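Local coordinates for protein putative Acetyltransferase (Pyrococcus horikoshii, PDB 3DDD) that binds coenzyme A and is probably an acyltransferase of the GNAT family, transferring groups other than amino-acyl groups, at residues R144-V158 / L229-E243. Residues are numbered along the deposited sequence; the frame is centred on the assembly and turned at random. Where two conformers were deposited one is given.
Sequences RTVRYELMERPIKRV and LKAFQLGAREIIIPE
F232 and L229, one turn apart on helix 221-233, meet the chain that runs on from strand 140-149, and L150 marks where the sheet pairing gives way to this packing. CG of F232 lies opposite the backbone N (chi1 -170°), which carries the ring out to the 150-153 backbone. There L150 CB sits in the ring plane at its edge, 4.0 Å from F232 CE2, while R153 lies off-centre over a face, its CA 4.3 Å from the F232 centroid in a CH-pi contact. R237 NH1 stands over the ring centre, 3.5 Å above its plane, and also donates to F232 O and A236 O, so two carbonyls fix the guanidinium against the ring. Were F232 an alanine, a gap would probably open beneath R153 and beside L150, and the R237 guanidinium would lose the ring it lies against.

L229 divides its branches: CD2 abuts the ring of P154, with P154 CG 3.6 Å away, and CD1 reaches K156 CG and V158 CG1. K156 NZ continues to a salt bridge with E225 on the same helix. L150 CD2 meets I239 CG2 at 4.0 Å, and its backbone N bonds to R237 O from above the carbonyl plane.

Before L150, strands 140-149 and 238-242 run antiparallel, with V146-I241 and Y148-I239 as hydrogen-bonded pairs; Y148 N to I239 O is nearly straight (176°). Y148 and I241 also touch helix 246-252. Strand 258-267 flanks strand 140-149, linking this ladder toward the CoA-binding half of the protein. At the far end E243 N bonds to R144 O. Thus directional backbone bonds set the strand register, whereas apolar and CH-pi contacts hold the irregular chain after it to the helix, and R237, within 229-243, braces F232 from the face opposite R153.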
loop_
_atom_site.group_PDB
_atom_site.type_symbol
_atom_site.label_atom_id
_atom_site.label_comp_id
_atom_site.label_asym_id
_atom_site.label_seq_id
_atom_site.Cartn_x
_atom_site.Cartn_y
_atom_site.Cartn_z
ATOM N N ARG A 144 -7.597 -12.048 3.009
ATOM C CA ARG A 144 -6.508 -11.513 3.843
ATOM C C ARG A 144 -5.226 -11.285 3.062
ATOM O O ARG A 144 -4.931 -11.981 2.086
ATOM C CB ARG A 144 -6.214 -12.428 5.038
ATOM C CG ARG A 144 -7.208 -12.298 6.175
ATOM C CD ARG A 144 -7.142 -13.474 7.133
ATOM N NE ARG A 144 -6.086 -13.336 8.139
ATOM C CZ ARG A 144 -5.037 -14.155 8.305
ATOM N NH1 ARG A 144 -4.833 -15.217 7.530
ATOM N NH2 ARG A 144 -4.172 -13.896 9.267
ATOM N N THR A 145 -4.465 -10.298 3.504
ATOM C CA THR A 145 -3.199 -9.967 2.888
ATOM C C THR A 145 -2.233 -10.001 4.061
ATOM O O THR A 145 -2.309 -9.160 4.951
ATOM C CB THR A 145 -3.230 -8.548 2.212
ATOM O OG1 THR A 145 -4.096 -7.663 2.937
ATOM C CG2 THR A 145 -3.706 -8.615 0.768
ATOM N N VAL A 146 -1.320 -10.977 4.039
ATOM C CA VAL A 146 -0.492 -11.358 5.208
ATOM C C VAL A 146 0.982 -10.986 5.028
ATOM O O VAL A 146 1.628 -11.393 4.062
ATOM C CB VAL A 146 -0.643 -12.852 5.520
ATOM C CG1 VAL A 146 0.120 -13.233 6.765
ATOM C CG2 VAL A 146 -2.123 -13.186 5.701
ATOM N N ARG A 147 1.494 -10.199 5.969
ATOM C CA ARG A 147 2.859 -9.683 5.951
ATOM C C ARG A 147 3.771 -10.701 6.647
ATOM O O ARG A 147 3.553 -11.031 7.819
ATOM C CB ARG A 147 2.891 -8.316 6.663
ATOM C CG ARG A 147 4.221 -7.524 6.606
ATOM C CD ARG A 147 4.108 -6.170 7.379
ATOM N NE ARG A 147 3.851 -4.984 6.536
ATOM C CZ ARG A 147 3.184 -3.881 6.917
ATOM N NH1 ARG A 147 2.642 -3.764 8.142
ATOM N NH2 ARG A 147 3.030 -2.882 6.047
ATOM N N TYR A 148 4.762 -11.211 5.908
ATOM C CA TYR A 148 5.713 -12.205 6.405
ATOM C C TYR A 148 7.091 -11.616 6.365
ATOM O O TYR A 148 7.406 -10.872 5.452
ATOM C CB TYR A 148 5.707 -13.475 5.540
ATOM C CG TYR A 148 4.521 -14.370 5.825
ATOM C CD1 TYR A 148 4.507 -15.195 6.941
ATOM C CD2 TYR A 148 3.403 -14.367 4.996
ATOM C CE1 TYR A 148 3.435 -16.021 7.213
ATOM C CE2 TYR A 148 2.323 -15.194 5.251
ATOM C CZ TYR A 148 2.345 -16.018 6.363
ATOM O OH TYR A 148 1.267 -16.818 6.630
ATOM N N GLU A 149 7.909 -11.956 7.358
ATOM C CA GLU A 149 9.308 -11.597 7.350
ATOM C C GLU A 149 10.055 -12.879 7.025
ATOM O O GLU A 149 9.767 -13.927 7.600
ATOM C CB GLU A 149 9.766 -11.052 8.709
ATOM C CG GLU A 149 11.137 -10.463 8.672
ATOM C CD GLU A 149 11.688 -10.095 10.049
ATOM O OE1 GLU A 149 10.938 -9.605 10.908
ATOM O OE2 GLU A 149 12.885 -10.310 10.272
ATOM N N LEU A 150 11.019 -12.770 6.118
ATOM C CA LEU A 150 11.758 -13.894 5.571
ATOM C C LEU A 150 13.059 -13.957 6.380
ATOM O O LEU A 150 13.794 -12.983 6.428
ATOM C CB LEU A 150 12.056 -13.644 4.072
ATOM C CG LEU A 150 10.907 -13.307 3.102
ATOM C CD1 LEU A 150 11.398 -13.003 1.676
ATOM C CD2 LEU A 150 9.860 -14.396 3.079
HETATM N N MSE A 151 13.294 -15.066 7.066
HETATM C CA MSE A 151 14.293 -15.098 8.134
HETATM C C MSE A 151 15.635 -15.658 7.694
HETATM O O MSE A 151 16.657 -15.154 8.125
HETATM C CB MSE A 151 13.795 -15.909 9.335
HETATM C CG MSE A 151 12.487 -15.400 9.988
HETATM SE SE MSE A 151 12.385 -13.478 10.270
HETATM C CE MSE A 151 13.832 -13.336 11.586
ATOM N N GLU A 152 15.629 -16.684 6.842
ATOM C CA GLU A 152 16.862 -17.354 6.466
ATOM C C GLU A 152 17.032 -17.515 4.971
ATOM O O GLU A 152 16.068 -17.755 4.247
ATOM C CB GLU A 152 16.966 -18.721 7.153
ATOM C CG GLU A 152 17.050 -18.559 8.672
ATOM C CD GLU A 152 17.396 -19.837 9.393
ATOM O OE1 GLU A 152 18.413 -20.492 9.031
ATOM O OE2 GLU A 152 16.645 -20.147 10.344
ATOM N N ARG A 153 18.285 -17.391 4.541
ATOM C CA ARG A 153 18.687 -17.552 3.143
ATOM C C ARG A 153 18.644 -19.042 2.781
ATOM O O ARG A 153 19.381 -19.852 3.358
ATOM C CB ARG A 153 20.110 -16.993 2.964
ATOM C CG ARG A 153 20.678 -17.012 1.552
ATOM C CD ARG A 153 22.225 -16.858 1.517
ATOM N NE ARG A 153 22.753 -17.556 0.342
ATOM C CZ ARG A 153 23.309 -18.767 0.337
ATOM N NH1 ARG A 153 23.507 -19.445 1.468
ATOM N NH2 ARG A 153 23.698 -19.297 -0.819
ATOM N N PRO A 154 17.761 -19.421 1.846
ATOM C CA PRO A 154 17.865 -20.788 1.317
ATOM C C PRO A 154 19.242 -21.043 0.678
ATOM O O PRO A 154 19.807 -20.171 0.037
ATOM C CB PRO A 154 16.752 -20.837 0.270
ATOM C CG PRO A 154 15.800 -19.838 0.674
ATOM C CD PRO A 154 16.634 -18.691 1.236
ATOM N N ILE A 155 19.781 -22.229 0.892
ATOM C CA ILE A 155 21.043 -22.648 0.287
ATOM C C ILE A 155 20.691 -23.195 -1.084
ATOM O O ILE A 155 20.335 -24.357 -1.232
ATOM C CB ILE A 155 21.708 -23.755 1.122
ATOM C CG1 ILE A 155 22.026 -23.253 2.526
ATOM C CG2 ILE A 155 22.973 -24.275 0.458
ATOM C CD1 ILE A 155 22.645 -24.330 3.378
ATOM N N LYS A 156 20.745 -22.344 -2.084
ATOM C CA LYS A 156 20.137 -22.657 -3.370
ATOM C C LYS A 156 20.451 -21.505 -4.292
ATOM O O LYS A 156 19.949 -20.417 -4.085
ATOM C CB LYS A 156 18.612 -22.820 -3.228
ATOM C CG LYS A 156 17.872 -23.012 -4.547
ATOM C CD LYS A 156 16.523 -23.718 -4.376
ATOM C CE LYS A 156 16.002 -24.249 -5.738
ATOM N NZ LYS A 156 14.622 -24.865 -5.707
ATOM N N ARG A 157 21.301 -21.736 -5.283
ATOM C CA ARG A 157 21.709 -20.686 -6.215
ATOM C C ARG A 157 20.569 -20.449 -7.172
ATOM O O ARG A 157 19.792 -21.371 -7.455
ATOM C CB ARG A 157 22.958 -21.114 -7.011
ATOM N N VAL A 158 20.430 -19.220 -7.655
ATOM C CA VAL A 158 19.656 -19.018 -8.890
ATOM C C VAL A 158 20.404 -18.228 -9.954
ATOM O O VAL A 158 21.215 -17.315 -9.663
ATOM C CB VAL A 158 18.249 -18.401 -8.685
ATOM C CG1 VAL A 158 17.263 -19.511 -8.228
ATOM C CG2 VAL A 158 18.300 -17.172 -7.752
ATOM N N LEU A 229 14.424 -15.456 -4.358
ATOM C CA LEU A 229 15.784 -15.769 -3.899
ATOM C C LEU A 229 16.762 -14.631 -4.206
ATOM O O LEU A 229 17.578 -14.287 -3.367
ATOM C CB LEU A 229 16.315 -17.070 -4.531
ATOM C CG LEU A 229 15.700 -18.418 -4.182
ATOM C CD1 LEU A 229 16.285 -19.468 -5.153
ATOM C CD2 LEU A 229 15.955 -18.834 -2.753
ATOM N N LYS A 230 16.702 -14.090 -5.416
ATOM C CA LYS A 230 17.545 -12.960 -5.824
ATOM C C LYS A 230 17.210 -11.670 -5.042
ATOM O O LYS A 230 18.094 -10.874 -4.716
ATOM C CB LYS A 230 17.417 -12.726 -7.336
ATOM C CG LYS A 230 18.278 -11.593 -7.930
ATOM C CD LYS A 230 19.781 -11.787 -7.720
ATOM C CE LYS A 230 20.327 -12.940 -8.541
ATOM N NZ LYS A 230 21.714 -13.407 -8.161
ATOM N N ALA A 231 15.936 -11.487 -4.739
ATOM C CA ALA A 231 15.468 -10.350 -3.950
ATOM C C ALA A 231 16.046 -10.427 -2.558
ATOM O O ALA A 231 16.469 -9.418 -2.005
ATOM C CB ALA A 231 13.921 -10.304 -3.911
ATOM N N PHE A 232 16.090 -11.625 -1.991
ATOM C CA PHE A 232 16.629 -11.807 -0.639
ATOM C C PHE A 232 18.120 -11.441 -0.632
ATOM O O PHE A 232 18.634 -10.819 0.292
ATOM C CB PHE A 232 16.414 -13.253 -0.163
ATOM C CG PHE A 232 16.734 -13.458 1.294
ATOM C CD1 PHE A 232 18.055 -13.601 1.718
ATOM C CD2 PHE A 232 15.717 -13.492 2.240
ATOM C CE1 PHE A 232 18.357 -13.726 3.077
ATOM C CE2 PHE A 232 15.992 -13.663 3.579
ATOM C CZ PHE A 232 17.319 -13.774 4.010
ATOM N N GLN A 233 18.806 -11.842 -1.682
ATOM C CA GLN A 233 20.192 -11.534 -1.865
ATOM C C GLN A 233 20.409 -10.025 -1.944
ATOM O O GLN A 233 21.410 -9.521 -1.451
ATOM C CB GLN A 233 20.656 -12.219 -3.152
ATOM C CG GLN A 233 22.091 -11.995 -3.517
ATOM C CD GLN A 233 22.411 -12.562 -4.864
ATOM O OE1 GLN A 233 21.792 -13.554 -5.298
ATOM N NE2 GLN A 233 23.385 -11.947 -5.548
ATOM N N LEU A 234 19.453 -9.306 -2.536
ATOM C CA LEU A 234 19.517 -7.853 -2.617
ATOM C C LEU A 234 18.841 -7.119 -1.434
ATOM O O LEU A 234 18.567 -5.924 -1.500
ATOM C CB LEU A 234 18.963 -7.395 -3.956
ATOM C CG LEU A 234 19.663 -7.922 -5.223
ATOM C CD1 LEU A 234 18.998 -7.369 -6.470
ATOM C CD2 LEU A 234 21.105 -7.573 -5.234
ATOM N N GLY A 235 18.587 -7.844 -0.347
ATOM C CA GLY A 235 18.177 -7.255 0.932
ATOM C C GLY A 235 16.714 -7.325 1.291
ATOM O O GLY A 235 16.346 -6.772 2.313
ATOM N N ALA A 236 15.880 -7.949 0.441
ATOM C CA ALA A 236 14.439 -8.144 0.702
ATOM C C ALA A 236 14.252 -9.091 1.870
ATOM O O ALA A 236 14.823 -10.164 1.902
ATOM C CB ALA A 236 13.721 -8.689 -0.541
ATOM N N ARG A 237 13.467 -8.657 2.850
ATOM C CA ARG A 237 13.198 -9.395 4.057
ATOM C C ARG A 237 11.691 -9.477 4.356
ATOM O O ARG A 237 11.304 -10.128 5.303
ATOM C CB ARG A 237 13.925 -8.712 5.234
ATOM C CG ARG A 237 15.459 -8.770 5.139
ATOM C CD ARG A 237 15.991 -10.213 5.170
ATOM N NE ARG A 237 17.457 -10.296 5.100
ATOM C CZ ARG A 237 18.184 -10.274 3.981
ATOM N NH1 ARG A 237 17.639 -10.134 2.779
ATOM N NH2 ARG A 237 19.490 -10.326 4.068
ATOM N N GLU A 238 10.845 -8.793 3.586
ATOM C CA GLU A 238 9.425 -8.826 3.830
ATOM C C GLU A 238 8.622 -8.911 2.534
ATOM O O GLU A 238 9.019 -8.351 1.522
ATOM C CB GLU A 238 8.979 -7.592 4.584
ATOM C CG GLU A 238 9.543 -7.450 5.997
ATOM C CD GLU A 238 8.842 -6.329 6.769
ATOM O OE1 GLU A 238 8.250 -5.420 6.107
ATOM O OE2 GLU A 238 8.863 -6.385 8.018
ATOM N N ILE A 239 7.474 -9.580 2.626
ATOM C CA ILE A 239 6.564 -9.805 1.519
ATOM C C ILE A 239 5.148 -9.840 2.079
ATOM O O ILE A 239 4.903 -10.327 3.191
ATOM C CB ILE A 239 6.914 -11.135 0.752
ATOM C CG1 ILE A 239 6.045 -11.286 -0.499
ATOM C CG2 ILE A 239 6.797 -12.297 1.682
ATOM C CD1 ILE A 239 6.404 -12.390 -1.472
ATOM N N ILE A 240 4.206 -9.268 1.339
ATOM C CA ILE A 240 2.814 -9.289 1.758
ATOM C C ILE A 240 2.054 -10.092 0.706
ATOM O O ILE A 240 1.876 -9.643 -0.443
ATOM C CB ILE A 240 2.212 -7.865 1.911
ATOM C CG1 ILE A 240 3.017 -7.036 2.905
ATOM C CG2 ILE A 240 0.828 -7.964 2.393
ATOM C CD1 ILE A 240 2.704 -5.549 2.859
ATOM N N ILE A 241 1.590 -11.258 1.144
ATOM C CA ILE A 241 0.993 -12.273 0.308
ATOM C C ILE A 241 -0.532 -12.258 0.416
ATOM O O ILE A 241 -1.062 -12.281 1.521
ATOM C CB ILE A 241 1.479 -13.668 0.787
ATOM C CG1 ILE A 241 2.992 -13.786 0.610
ATOM C CG2 ILE A 241 0.798 -14.753 0.024
ATOM C CD1 ILE A 241 3.490 -15.130 1.051
ATOM N N PRO A 242 -1.237 -12.293 -0.722
ATOM C CA PRO A 242 -2.679 -12.469 -0.666
ATOM C C PRO A 242 -2.939 -13.924 -0.301
ATOM O O PRO A 242 -2.417 -14.811 -0.954
ATOM C CB PRO A 242 -3.139 -12.157 -2.092
ATOM C CG PRO A 242 -1.945 -11.762 -2.854
ATOM C CD PRO A 242 -0.747 -12.242 -2.105
ATOM N N GLU A 243 -3.737 -14.154 0.731
ATOM C CA GLU A 243 -3.895 -15.494 1.311
ATOM C C GLU A 243 -4.585 -16.470 0.330
ATOM O O GLU A 243 -4.522 -17.686 0.521
ATOM C CB GLU A 243 -4.640 -15.383 2.660
ATOM C CG GLU A 243 -4.691 -16.647 3.533
ATOM C CD GLU A 243 -5.241 -16.389 4.943
ATOM O OE1 GLU A 243 -5.719 -15.277 5.225
ATOM O OE2 GLU A 243 -5.208 -17.314 5.777
HETATM O O HOH W 1 6.163 -5.508 4.235
HETATM O O HOH W 2 9.245 -7.527 10.351
#